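Local coordinates for protein beta-N-acetylhexosaminidase (Thermotoga neapolitana, PDB 5BZA) that probably hydrolyses terminal non-reducing N-acetyl-D-hexosamine residues from N-acetyl-beta-D-hexosaminides, as a thermostable family 3 glycoside hydrolase, at residues B[422-433]-B[439-450]. Sequence-based numbering, arbitrary orientation.
With CD (cadmium ion), chain M.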
loop_
_atom_site.group_PDB
_atom_site.type_symbol
_atom_site.label_atom_id
_atom_site.label_comp_id
_atom_site.label_asym_id
_atom_site.label_seq_id
_atom_site.Cartn_x
_atom_site.Cartn_y
_atom_site.Cartn_z
ATOM N N SER B 422 5.531 -30.942 28.432
ATOM C CA SER B 422 6.833 -30.525 27.947
ATOM C C SER B 422 7.366 -31.370 26.788
ATOM O O SER B 422 8.180 -30.917 25.986
ATOM C CB SER B 422 7.830 -30.578 29.117
ATOM O OG SER B 422 9.165 -30.692 28.646
ATOM N N ASP B 423 6.906 -32.597 26.689
ATOM C CA ASP B 423 7.446 -33.491 25.683
ATOM C C ASP B 423 6.933 -33.167 24.251
ATOM O O ASP B 423 7.536 -33.535 23.235
ATOM C CB ASP B 423 7.109 -34.919 26.066
ATOM C CG ASP B 423 8.278 -35.846 25.865
ATOM O OD1 ASP B 423 9.418 -35.407 26.136
ATOM O OD2 ASP B 423 8.067 -37.004 25.432
ATOM N N ARG B 424 5.824 -32.452 24.167
ATOM C CA ARG B 424 5.201 -32.312 22.872
ATOM C C ARG B 424 4.589 -30.910 22.733
ATOM O O ARG B 424 3.620 -30.686 21.974
ATOM C CB ARG B 424 4.183 -33.433 22.681
ATOM C CG ARG B 424 3.216 -33.602 23.830
ATOM C CD ARG B 424 2.382 -34.873 23.703
ATOM N NE ARG B 424 1.446 -34.987 24.820
ATOM C CZ ARG B 424 1.730 -35.549 25.990
ATOM N NH1 ARG B 424 2.929 -36.088 26.186
ATOM N NH2 ARG B 424 0.805 -35.575 26.948
ATOM N N THR B 425 5.183 -29.951 23.447
ATOM C CA THR B 425 4.724 -28.572 23.336
ATOM C C THR B 425 5.889 -27.743 22.846
ATOM O O THR B 425 7.022 -27.931 23.280
ATOM C CB THR B 425 4.198 -27.997 24.647
ATOM O OG1 THR B 425 3.067 -28.757 25.065
ATOM C CG2 THR B 425 3.777 -26.534 24.463
ATOM N N ILE B 426 5.612 -26.868 21.882
ATOM C CA ILE B 426 6.604 -25.916 21.405
ATOM C C ILE B 426 6.093 -24.545 21.756
ATOM O O ILE B 426 4.934 -24.202 21.447
ATOM C CB ILE B 426 6.852 -26.043 19.897
ATOM C CG1 ILE B 426 7.223 -27.489 19.558
ATOM C CG2 ILE B 426 7.990 -25.129 19.466
ATOM C CD1 ILE B 426 7.623 -27.698 18.114
ATOM N N TYR B 427 6.961 -23.780 22.427
ATOM C CA TYR B 427 6.626 -22.444 22.871
ATOM C C TYR B 427 7.131 -21.446 21.854
ATOM O O TYR B 427 8.343 -21.368 21.577
ATOM C CB TYR B 427 7.224 -22.146 24.258
ATOM C CG TYR B 427 6.580 -22.991 25.314
ATOM C CD1 TYR B 427 5.371 -22.600 25.879
ATOM C CD2 TYR B 427 7.155 -24.193 25.728
ATOM C CE1 TYR B 427 4.741 -23.373 26.807
ATOM C CE2 TYR B 427 6.528 -24.991 26.692
ATOM C CZ TYR B 427 5.326 -24.570 27.220
ATOM O OH TYR B 427 4.686 -25.326 28.177
ATOM N N PHE B 428 6.195 -20.685 21.301
ATOM C CA PHE B 428 6.560 -19.623 20.386
ATOM C C PHE B 428 6.467 -18.324 21.154
ATOM O O PHE B 428 5.364 -17.839 21.430
ATOM C CB PHE B 428 5.642 -19.602 19.134
ATOM C CG PHE B 428 5.803 -20.804 18.226
ATOM C CD1 PHE B 428 5.223 -22.026 18.551
ATOM C CD2 PHE B 428 6.508 -20.701 17.021
ATOM C CE1 PHE B 428 5.360 -23.145 17.700
ATOM C CE2 PHE B 428 6.651 -21.819 16.164
ATOM C CZ PHE B 428 6.083 -23.035 16.511
ATOM N N ILE B 429 7.613 -17.753 21.510
ATOM C CA ILE B 429 7.572 -16.497 22.244
ATOM C C ILE B 429 7.602 -15.347 21.268
ATOM O O ILE B 429 8.630 -15.046 20.675
ATOM C CB ILE B 429 8.709 -16.368 23.311
ATOM C CG1 ILE B 429 8.338 -17.199 24.552
ATOM C CG2 ILE B 429 8.736 -14.943 23.845
ATOM C CD1 ILE B 429 8.950 -18.571 24.647
ATOM N N ILE B 430 6.439 -14.739 21.079
ATOM C CA ILE B 430 6.251 -13.854 19.943
ATOM C C ILE B 430 6.183 -12.363 20.246
ATOM O O ILE B 430 6.181 -11.559 19.326
ATOM C CB ILE B 430 4.992 -14.263 19.142
ATOM C CG1 ILE B 430 3.717 -14.092 19.966
ATOM C CG2 ILE B 430 5.153 -15.679 18.619
ATOM C CD1 ILE B 430 2.454 -14.352 19.129
ATOM N N ARG B 431 6.061 -11.993 21.518
ATOM C CA ARG B 431 6.145 -10.584 21.905
ATOM C C ARG B 431 7.380 -10.349 22.746
ATOM O O ARG B 431 8.472 -10.153 22.220
ATOM C CB ARG B 431 4.917 -10.125 22.665
ATOM C CG ARG B 431 3.762 -9.929 21.791
ATOM C CD ARG B 431 2.938 -8.823 22.311
ATOM N NE ARG B 431 3.790 -7.641 22.388
ATOM C CZ ARG B 431 3.332 -6.397 22.438
ATOM N NH1 ARG B 431 2.021 -6.169 22.375
ATOM N NH2 ARG B 431 4.182 -5.381 22.535
ATOM N N ASN B 432 7.178 -10.324 24.062
ATOM C CA ASN B 432 8.234 -10.058 25.014
ATOM C C ASN B 432 9.231 -11.207 25.094
ATOM O O ASN B 432 8.943 -12.234 25.703
ATOM C CB ASN B 432 7.593 -9.780 26.379
ATOM C CG ASN B 432 8.612 -9.391 27.441
ATOM O OD1 ASN B 432 9.761 -9.029 27.123
ATOM N ND2 ASN B 432 8.172 -9.383 28.710
ATOM N N PRO B 433 10.427 -11.039 24.507
ATOM C CA PRO B 433 11.333 -12.193 24.456
ATOM C C PRO B 433 11.889 -12.573 25.849
ATOM O O PRO B 433 12.490 -13.643 26.005
ATOM C CB PRO B 433 12.443 -11.724 23.496
ATOM C CG PRO B 433 12.489 -10.273 23.681
ATOM C CD PRO B 433 11.035 -9.851 23.881
ATOM N N PHE B 439 11.056 -20.589 30.596
ATOM C CA PHE B 439 10.781 -21.901 29.993
ATOM C C PHE B 439 12.058 -22.740 29.860
ATOM O O PHE B 439 12.447 -23.146 28.745
ATOM C CB PHE B 439 10.100 -21.748 28.622
ATOM C CG PHE B 439 8.761 -21.076 28.686
ATOM C CD1 PHE B 439 8.659 -19.694 28.680
ATOM C CD2 PHE B 439 7.602 -21.824 28.818
ATOM C CE1 PHE B 439 7.420 -19.077 28.754
ATOM C CE2 PHE B 439 6.374 -21.223 28.897
ATOM C CZ PHE B 439 6.275 -19.842 28.866
ATOM N N PRO B 440 12.730 -23.001 30.999
ATOM C CA PRO B 440 13.976 -23.770 30.906
ATOM C C PRO B 440 13.673 -25.212 30.531
ATOM O O PRO B 440 12.627 -25.733 30.923
ATOM C CB PRO B 440 14.566 -23.670 32.323
ATOM C CG PRO B 440 13.398 -23.425 33.199
ATOM C CD PRO B 440 12.416 -22.615 32.389
ATOM N N GLY B 441 14.591 -25.859 29.832
ATOM C CA GLY B 441 14.393 -27.211 29.343
ATOM C C GLY B 441 13.227 -27.404 28.366
ATOM O O GLY B 441 12.970 -28.513 27.917
ATOM N N ARG B 442 12.520 -26.338 28.022
ATOM C CA ARG B 442 11.386 -26.484 27.125
ATOM C C ARG B 442 11.819 -26.238 25.686
ATOM O O ARG B 442 12.829 -25.567 25.439
ATOM C CB ARG B 442 10.294 -25.517 27.497
ATOM C CG ARG B 442 9.818 -25.630 28.925
ATOM C CD ARG B 442 8.955 -26.837 29.243
ATOM N NE ARG B 442 8.456 -26.732 30.627
ATOM C CZ ARG B 442 7.273 -27.201 31.026
ATOM N NH1 ARG B 442 6.476 -27.800 30.128
ATOM N NH2 ARG B 442 6.876 -27.060 32.297
ATOM N N SER B 443 11.056 -26.786 24.741
ATOM C CA SER B 443 11.232 -26.447 23.329
ATOM C C SER B 443 10.732 -25.041 23.052
ATOM O O SER B 443 9.536 -24.734 23.171
ATOM C CB SER B 443 10.516 -27.457 22.455
ATOM O OG SER B 443 11.289 -28.633 22.398
ATOM N N VAL B 444 11.650 -24.177 22.665
ATOM C CA VAL B 444 11.293 -22.788 22.603
ATOM C C VAL B 444 11.770 -22.192 21.289
ATOM O O VAL B 444 12.917 -22.424 20.863
ATOM C CB VAL B 444 11.910 -22.006 23.792
ATOM C CG1 VAL B 444 11.604 -20.522 23.661
ATOM C CG2 VAL B 444 11.365 -22.534 25.145
ATOM N N VAL B 445 10.884 -21.434 20.651
ATOM C CA VAL B 445 11.205 -20.656 19.446
ATOM C C VAL B 445 10.931 -19.171 19.738
ATOM O O VAL B 445 9.854 -18.833 20.258
ATOM C CB VAL B 445 10.365 -21.114 18.195
ATOM C CG1 VAL B 445 10.503 -20.107 17.044
ATOM C CG2 VAL B 445 10.797 -22.481 17.723
ATOM N N ILE B 446 11.898 -18.293 19.462
ATOM C CA ILE B 446 11.668 -16.849 19.660
ATOM C C ILE B 446 11.625 -16.115 18.309
ATOM O O ILE B 446 12.546 -16.270 17.499
ATOM C CB ILE B 446 12.755 -16.178 20.557
ATOM C CG1 ILE B 446 13.008 -16.986 21.845
ATOM C CG2 ILE B 446 12.337 -14.745 20.894
ATOM C CD1 ILE B 446 14.187 -16.470 22.643
ATOM N N THR B 447 10.570 -15.329 18.070
ATOM C CA THR B 447 10.385 -14.690 16.759
ATOM C C THR B 447 10.737 -13.214 16.725
ATOM O O THR B 447 11.060 -12.686 15.671
ATOM C CB THR B 447 8.940 -14.836 16.239
ATOM O OG1 THR B 447 8.013 -14.206 17.145
ATOM C CG2 THR B 447 8.603 -16.287 16.041
ATOM N N HIS B 448 10.618 -12.565 17.883
ATOM C CA HIS B 448 10.785 -11.125 18.072
ATOM C C HIS B 448 9.697 -10.297 17.388
ATOM O O HIS B 448 9.819 -9.068 17.291
ATOM C CB HIS B 448 12.167 -10.648 17.608
ATOM C CG HIS B 448 13.304 -11.294 18.340
ATOM N ND1 HIS B 448 14.052 -12.318 17.801
ATOM C CD2 HIS B 448 13.786 -11.092 19.594
ATOM C CE1 HIS B 448 14.976 -12.692 18.673
ATOM N NE2 HIS B 448 14.823 -11.977 19.768
ATOM N N SER B 449 8.604 -10.960 16.993
ATOM C CA SER B 449 7.525 -10.278 16.293
ATOM C C SER B 449 6.233 -11.107 16.216
ATOM O O SER B 449 6.273 -12.323 16.126
ATOM C CB SER B 449 7.968 -9.919 14.865
ATOM O OG SER B 449 6.905 -9.265 14.200
ATOM N N THR B 450 5.093 -10.428 16.235
ATOM C CA THR B 450 3.820 -11.093 16.042
ATOM C C THR B 450 3.457 -11.193 14.536
ATOM O O THR B 450 2.414 -11.728 14.184
ATOM C CB THR B 450 2.712 -10.352 16.799
ATOM O OG1 THR B 450 2.716 -8.975 16.391
ATOM C CG2 THR B 450 2.952 -10.416 18.337
HETATM CD CD CD M . 16.440 -12.100 21.949
HETATM O O HOH W 1 8.738 -28.043 25.568
#
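Phe439 lies over one face of the Tyr427 ring, with Phe439 CD2 3.6 Å above the centre of that plane; Thr425 CG2 covers the opposite face nearer its rim, and Ser443 O sits at the edge. The two ring planes are 39° apart, so this is neither a true stack nor a T. Tyr427 CG turns away from its carbonyl carbon (chi1 -67°), which sets the ring beside two residues of the Phe439-Arg442 type II turn, Phe439 over its face and Arg442 CB approaching Tyr427 CD2 obliquely. Its hydroxyl is held by His417 O, while the Arg442 guanidinium, almost perpendicular to the ring, hydrogen-bonds through NH2 to Leu418 O and NH1 to Leu420 O. Ile446 CG2 lies above one face of the His448 ring, whose NE2 binds cadmium at 2.7 Å in the ring plane. Strands 425-429 and 443-446 run parallel. Tyr427 N donates to Ser443 O at 2.8 Å, Tyr427 O accepts from Val445 N at 2.7 Å, and Ile429 N continues the ladder to Val445 O. Beyond it Thr447 N reaches Ile429 O over a longer 3.3 Å. One water joins Ser422 O, Thr425 O and Ser443 N. Three short backbone bonds and a longer fourth thus tie neighbouring strands of the C-terminal domain's mixed sheet. Just past them, His448 packs on Lys86 of the second subunit; its ND1 hydrogen-bonds to Ala332 O, consistent with NE2 offering its lone pair to the metal.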